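Local structure of uncharacterized protein (Bordetella bronchiseptica, 4XG0) at residues R248-V261 against L413-F425. The protein is probably an ATP-dependent kinase of the DUF1537 family, phosphorylating an acid sugar in a catabolic pathway. Residues are numbered along the deposited sequence; the frame is centred on the assembly and turned at random.
Sequences RVWAGGQAAGPVLV and LIRAAQAIRERRF. With SO4 (sulfate ion), chain D; SO4 (sulfate ion), chain E.
Arg-421 NH2 is gripped twice, by Gly-257 O at the edge of the guanidinium and by Asp-316 OD2 through a salt bridge. The modelled separation from Arg-421 NH2 to Gly-257 O, 2.5 Å with 129° at the hydrogen, is short and bent, so its exact length is doubtful. From the last turn of helix 412-421 the arginine runs extended from CG to NE, antiparallel alongside the Val-259 side chain, its CG 4.0 Å from Val-259 CG2, and NH1 lies 3.4 Å from Ala-255 CB. Val-259, on strand 259-263, rests on the helix: with CG1 anti to the backbone N (chi1 170°), CG1 meets Ala-417 CB at 3.8 Å while CG2 faces Ile-420 CG2. Val-261 CG1 continues this apolar seam against Leu-413 CD1. Near Glu-422, the first residue to leave helical geometry after helix 412-421, the backbones close in, and Gly-252 CA makes a CA-H...O contact of 3.1 Å to Arg-421 O. One water bridges Ala-251 O and Arg-423 O. Beyond it, Gln-254 CG lies over one face of the Arg-424 guanidinium, near its rim, and Arg-424 NE is salt-bridged to Glu-72. Arg-248 lays CD 3.4 Å from Glu-422 OE1, but their charges stay beyond salt-bridge range; NH1 and NH2 instead hold a sulfate, probably from the crystallisation liquor, NH2 to O3 at 2.7 Å. The contact thus joins sugar-binding and nucleotide-binding domains through close backbone and aliphatic contacts plus a water bridge, probably depending little on direct inter-segment hydrogen bonds near Glu-422.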
loop_
_atom_site.group_PDB
_atom_site.type_symbol
_atom_site.label_atom_id
_atom_site.label_comp_id
_atom_site.label_asym_id
_atom_site.label_seq_id
_atom_site.Cartn_x
_atom_site.Cartn_y
_atom_site.Cartn_z
ATOM N N ARG A 248 1.207 -1.269 1.976
ATOM C CA ARG A 248 0.951 -0.116 1.164
ATOM C C ARG A 248 -0.426 0.550 1.380
ATOM O O ARG A 248 -0.539 1.782 1.433
ATOM C CB ARG A 248 1.143 -0.476 -0.318
ATOM C CG ARG A 248 2.577 -0.824 -0.701
ATOM C CD ARG A 248 2.768 -0.918 -2.188
ATOM N NE ARG A 248 2.252 -2.187 -2.679
ATOM C CZ ARG A 248 2.996 -3.279 -2.857
ATOM N NH1 ARG A 248 2.421 -4.383 -3.306
ATOM N NH2 ARG A 248 4.291 -3.288 -2.555
ATOM N N VAL A 249 -1.480 -0.248 1.528
ATOM C CA VAL A 249 -2.778 0.353 1.664
ATOM C C VAL A 249 -2.895 1.077 2.996
ATOM O O VAL A 249 -3.400 2.182 3.063
ATOM C CB VAL A 249 -3.888 -0.704 1.527
ATOM C CG1 VAL A 249 -5.191 -0.110 1.987
ATOM C CG2 VAL A 249 -3.973 -1.124 0.071
ATOM N N TRP A 250 -2.375 0.456 4.039
ATOM C CA TRP A 250 -2.423 1.055 5.356
ATOM C C TRP A 250 -1.506 2.292 5.446
ATOM O O TRP A 250 -1.810 3.252 6.162
ATOM C CB TRP A 250 -2.081 0.013 6.411
ATOM C CG TRP A 250 -3.246 -0.928 6.715
ATOM C CD1 TRP A 250 -4.578 -0.660 6.548
ATOM C CD2 TRP A 250 -3.171 -2.271 7.226
ATOM N NE1 TRP A 250 -5.337 -1.769 6.919
ATOM C CE2 TRP A 250 -4.496 -2.754 7.339
ATOM C CE3 TRP A 250 -2.115 -3.110 7.600
ATOM C CZ2 TRP A 250 -4.787 -4.029 7.809
ATOM C CZ3 TRP A 250 -2.394 -4.351 8.064
ATOM C CH2 TRP A 250 -3.735 -4.813 8.163
ATOM N N ALA A 251 -0.402 2.290 4.705
ATOM C CA ALA A 251 0.419 3.493 4.588
ATOM C C ALA A 251 -0.336 4.615 3.834
ATOM O O ALA A 251 -0.289 5.782 4.202
ATOM C CB ALA A 251 1.726 3.144 3.856
ATOM N N GLY A 252 -1.047 4.256 2.769
ATOM C CA GLY A 252 -1.776 5.231 1.992
ATOM C C GLY A 252 -2.824 5.951 2.820
ATOM O O GLY A 252 -3.178 7.089 2.548
ATOM N N GLY A 253 -3.330 5.252 3.833
ATOM C CA GLY A 253 -4.309 5.843 4.729
ATOM C C GLY A 253 -3.697 6.942 5.558
ATOM O O GLY A 253 -4.413 7.790 6.105
ATOM N N GLN A 254 -2.370 6.968 5.625
ATOM C CA GLN A 254 -1.655 8.038 6.328
ATOM C C GLN A 254 -1.202 9.203 5.428
ATOM O O GLN A 254 -0.651 10.171 5.928
ATOM C CB GLN A 254 -0.432 7.448 7.041
ATOM C CG GLN A 254 -0.785 6.340 8.012
ATOM C CD GLN A 254 -1.730 6.851 9.074
ATOM O OE1 GLN A 254 -1.491 7.909 9.661
ATOM N NE2 GLN A 254 -2.811 6.126 9.308
ATOM N N ALA A 255 -1.437 9.124 4.117
ATOM C CA ALA A 255 -1.065 10.231 3.211
ATOM C C ALA A 255 -2.075 11.352 3.346
ATOM O O ALA A 255 -3.266 11.086 3.512
ATOM C CB ALA A 255 -1.025 9.767 1.800
ATOM N N ALA A 256 -1.594 12.591 3.274
ATOM C CA ALA A 256 -2.447 13.769 3.497
ATOM C C ALA A 256 -2.268 14.756 2.335
ATOM O O ALA A 256 -1.159 15.193 2.059
ATOM C CB ALA A 256 -2.096 14.424 4.815
ATOM N N GLY A 257 -3.371 15.087 1.660
ATOM C CA GLY A 257 -3.351 16.048 0.576
ATOM C C GLY A 257 -3.056 15.320 -0.724
ATOM O O GLY A 257 -2.668 14.146 -0.693
ATOM N N PRO A 258 -3.199 16.024 -1.855
ATOM C CA PRO A 258 -2.943 15.434 -3.164
ATOM C C PRO A 258 -1.464 15.325 -3.439
ATOM O O PRO A 258 -0.672 16.061 -2.867
ATOM C CB PRO A 258 -3.566 16.451 -4.107
ATOM C CG PRO A 258 -3.304 17.739 -3.439
ATOM C CD PRO A 258 -3.501 17.457 -1.965
ATOM N N VAL A 259 -1.094 14.383 -4.287
ATOM C CA VAL A 259 0.210 14.384 -4.906
ATOM C C VAL A 259 0.169 15.373 -6.053
ATOM O O VAL A 259 -0.741 15.342 -6.887
ATOM C CB VAL A 259 0.595 12.966 -5.440
ATOM C CG1 VAL A 259 1.835 13.075 -6.282
ATOM C CG2 VAL A 259 0.856 12.039 -4.305
ATOM N N LEU A 260 1.137 16.283 -6.087
ATOM C CA LEU A 260 1.254 17.246 -7.157
ATOM C C LEU A 260 2.267 16.744 -8.192
ATOM O O LEU A 260 3.396 16.454 -7.843
ATOM C CB LEU A 260 1.760 18.580 -6.576
ATOM C CG LEU A 260 1.909 19.698 -7.588
ATOM C CD1 LEU A 260 0.572 20.015 -8.254
ATOM C CD2 LEU A 260 2.463 20.942 -6.900
ATOM N N VAL A 261 1.860 16.647 -9.457
ATOM C CA VAL A 261 2.734 16.223 -10.532
ATOM C C VAL A 261 3.010 17.366 -11.517
ATOM O O VAL A 261 2.086 17.981 -12.036
ATOM C CB VAL A 261 2.118 15.029 -11.270
ATOM C CG1 VAL A 261 3.044 14.530 -12.360
ATOM C CG2 VAL A 261 1.760 13.952 -10.282
ATOM N N LEU A 413 3.882 8.000 -14.244
ATOM C CA LEU A 413 3.545 9.098 -13.320
ATOM C C LEU A 413 2.425 8.657 -12.368
ATOM O O LEU A 413 2.386 9.071 -11.206
ATOM C CB LEU A 413 3.173 10.375 -14.050
ATOM C CG LEU A 413 4.259 10.974 -14.953
ATOM C CD1 LEU A 413 3.710 12.144 -15.753
ATOM C CD2 LEU A 413 5.436 11.419 -14.148
ATOM N N ILE A 414 1.518 7.818 -12.872
ATOM C CA ILE A 414 0.485 7.227 -12.038
ATOM C C ILE A 414 1.155 6.405 -10.934
ATOM O O ILE A 414 0.855 6.554 -9.728
ATOM C CB ILE A 414 -0.456 6.343 -12.881
ATOM C CG1 ILE A 414 -1.241 7.218 -13.846
ATOM C CG2 ILE A 414 -1.396 5.567 -11.997
ATOM C CD1 ILE A 414 -1.927 6.430 -14.944
ATOM N N ARG A 415 2.077 5.566 -11.347
ATOM C CA ARG A 415 2.834 4.742 -10.408
ATOM C C ARG A 415 3.609 5.587 -9.387
ATOM O O ARG A 415 3.692 5.214 -8.228
ATOM C CB ARG A 415 3.785 3.811 -11.143
ATOM C CG ARG A 415 3.078 2.702 -11.942
ATOM C CD ARG A 415 4.109 1.751 -12.613
ATOM N NE ARG A 415 4.928 1.038 -11.627
ATOM C CZ ARG A 415 6.082 0.421 -11.886
ATOM N NH1 ARG A 415 6.599 0.431 -13.109
ATOM N NH2 ARG A 415 6.738 -0.205 -10.907
ATOM N N ALA A 416 4.217 6.679 -9.844
ATOM C CA ALA A 416 4.968 7.609 -8.972
ATOM C C ALA A 416 4.106 8.213 -7.908
ATOM O O ALA A 416 4.480 8.191 -6.722
ATOM C CB ALA A 416 5.609 8.701 -9.784
ATOM N N ALA A 417 2.948 8.726 -8.290
ATOM C CA ALA A 417 2.023 9.282 -7.312
ATOM C C ALA A 417 1.589 8.224 -6.321
ATOM O O ALA A 417 1.544 8.455 -5.105
ATOM C CB ALA A 417 0.829 9.891 -8.010
ATOM N N GLN A 418 1.270 7.037 -6.816
ATOM C CA GLN A 418 0.848 5.976 -5.941
ATOM C C GLN A 418 1.981 5.599 -4.977
ATOM O O GLN A 418 1.733 5.345 -3.808
ATOM C CB GLN A 418 0.386 4.772 -6.780
ATOM C CG GLN A 418 0.070 3.529 -5.957
ATOM C CD GLN A 418 -0.425 2.329 -6.788
ATOM O OE1 GLN A 418 -1.224 1.528 -6.302
ATOM N NE2 GLN A 418 0.083 2.181 -8.012
ATOM N N ALA A 419 3.226 5.603 -5.464
ATOM C CA ALA A 419 4.387 5.239 -4.647
ATOM C C ALA A 419 4.525 6.159 -3.468
ATOM O O ALA A 419 4.916 5.721 -2.390
ATOM C CB ALA A 419 5.620 5.279 -5.450
ATOM N N ILE A 420 4.226 7.432 -3.682
ATOM C CA ILE A 420 4.356 8.411 -2.590
ATOM C C ILE A 420 3.279 8.096 -1.559
ATOM O O ILE A 420 3.530 8.033 -0.354
ATOM C CB ILE A 420 4.216 9.851 -3.092
ATOM C CG1 ILE A 420 5.489 10.299 -3.837
ATOM C CG2 ILE A 420 3.970 10.801 -1.930
ATOM C CD1 ILE A 420 5.314 11.577 -4.673
ATOM N N ARG A 421 2.059 7.893 -2.039
ATOM C CA ARG A 421 0.944 7.693 -1.129
ATOM C C ARG A 421 1.147 6.436 -0.305
ATOM O O ARG A 421 0.833 6.401 0.862
ATOM C CB ARG A 421 -0.347 7.554 -1.911
ATOM C CG ARG A 421 -0.696 8.774 -2.663
ATOM C CD ARG A 421 -2.135 8.807 -3.091
ATOM N NE ARG A 421 -2.465 10.213 -3.116
ATOM C CZ ARG A 421 -2.848 10.899 -2.047
ATOM N NH1 ARG A 421 -3.040 10.294 -0.879
ATOM N NH2 ARG A 421 -3.075 12.183 -2.164
ATOM N N GLU A 422 1.675 5.395 -0.950
ATOM C CA GLU A 422 1.729 4.069 -0.358
ATOM C C GLU A 422 3.001 3.757 0.413
ATOM O O GLU A 422 3.288 2.614 0.703
ATOM C CB GLU A 422 1.502 3.038 -1.442
ATOM C CG GLU A 422 0.088 3.132 -1.977
ATOM C CD GLU A 422 -0.261 2.021 -2.941
ATOM O OE1 GLU A 422 0.655 1.399 -3.536
ATOM O OE2 GLU A 422 -1.470 1.817 -3.117
ATOM N N ARG A 423 3.781 4.802 0.702
ATOM C CA ARG A 423 4.936 4.683 1.564
ATOM C C ARG A 423 4.650 5.383 2.871
ATOM O O ARG A 423 4.053 6.457 2.875
ATOM C CB ARG A 423 6.156 5.315 0.906
ATOM C CG ARG A 423 7.356 5.409 1.808
ATOM C CD ARG A 423 8.632 5.559 1.032
ATOM N NE ARG A 423 8.914 4.329 0.307
ATOM C CZ ARG A 423 9.668 3.335 0.778
ATOM N NH1 ARG A 423 9.843 2.253 0.041
ATOM N NH2 ARG A 423 10.245 3.419 1.973
ATOM N N ARG A 424 5.085 4.756 3.948
ATOM C CA ARG A 424 5.028 5.335 5.282
ATOM C C ARG A 424 6.285 6.186 5.445
ATOM O O ARG A 424 7.406 5.691 5.286
ATOM C CB ARG A 424 4.994 4.251 6.329
ATOM C CG ARG A 424 4.884 4.805 7.736
ATOM C CD ARG A 424 3.556 5.539 7.916
ATOM N NE ARG A 424 3.409 5.974 9.306
ATOM C CZ ARG A 424 3.023 7.185 9.695
ATOM N NH1 ARG A 424 2.749 8.139 8.815
ATOM N NH2 ARG A 424 2.927 7.450 11.001
ATOM N N PHE A 425 6.087 7.455 5.751
ATOM C CA PHE A 425 7.213 8.347 6.039
ATOM C C PHE A 425 7.233 8.684 7.527
ATOM O O PHE A 425 6.191 8.940 8.092
ATOM C CB PHE A 425 7.060 9.620 5.233
ATOM C CG PHE A 425 7.193 9.423 3.770
ATOM C CD1 PHE A 425 8.434 9.450 3.178
ATOM C CD2 PHE A 425 6.066 9.212 2.980
ATOM C CE1 PHE A 425 8.562 9.287 1.799
ATOM C CE2 PHE A 425 6.176 9.011 1.612
ATOM C CZ PHE A 425 7.428 9.060 1.010
HETATM S S SO4 D . 5.627 -6.507 -4.067
HETATM O O1 SO4 D . 4.156 -6.676 -4.209
HETATM O O2 SO4 D . 6.269 -7.543 -3.234
HETATM O O3 SO4 D . 5.925 -5.224 -3.418
HETATM O O4 SO4 D . 6.270 -6.564 -5.384
HETATM S S SO4 E . 9.272 -2.449 -12.745
HETATM O O1 SO4 E . 8.049 -3.249 -12.607
HETATM O O2 SO4 E . 9.489 -1.668 -11.525
HETATM O O3 SO4 E . 10.428 -3.323 -12.987
HETATM O O4 SO4 E . 9.125 -1.522 -13.875
HETATM O O HOH W 1 1.847 7.574 3.773
HETATM O O HOH W 2 0.161 10.189 9.321
#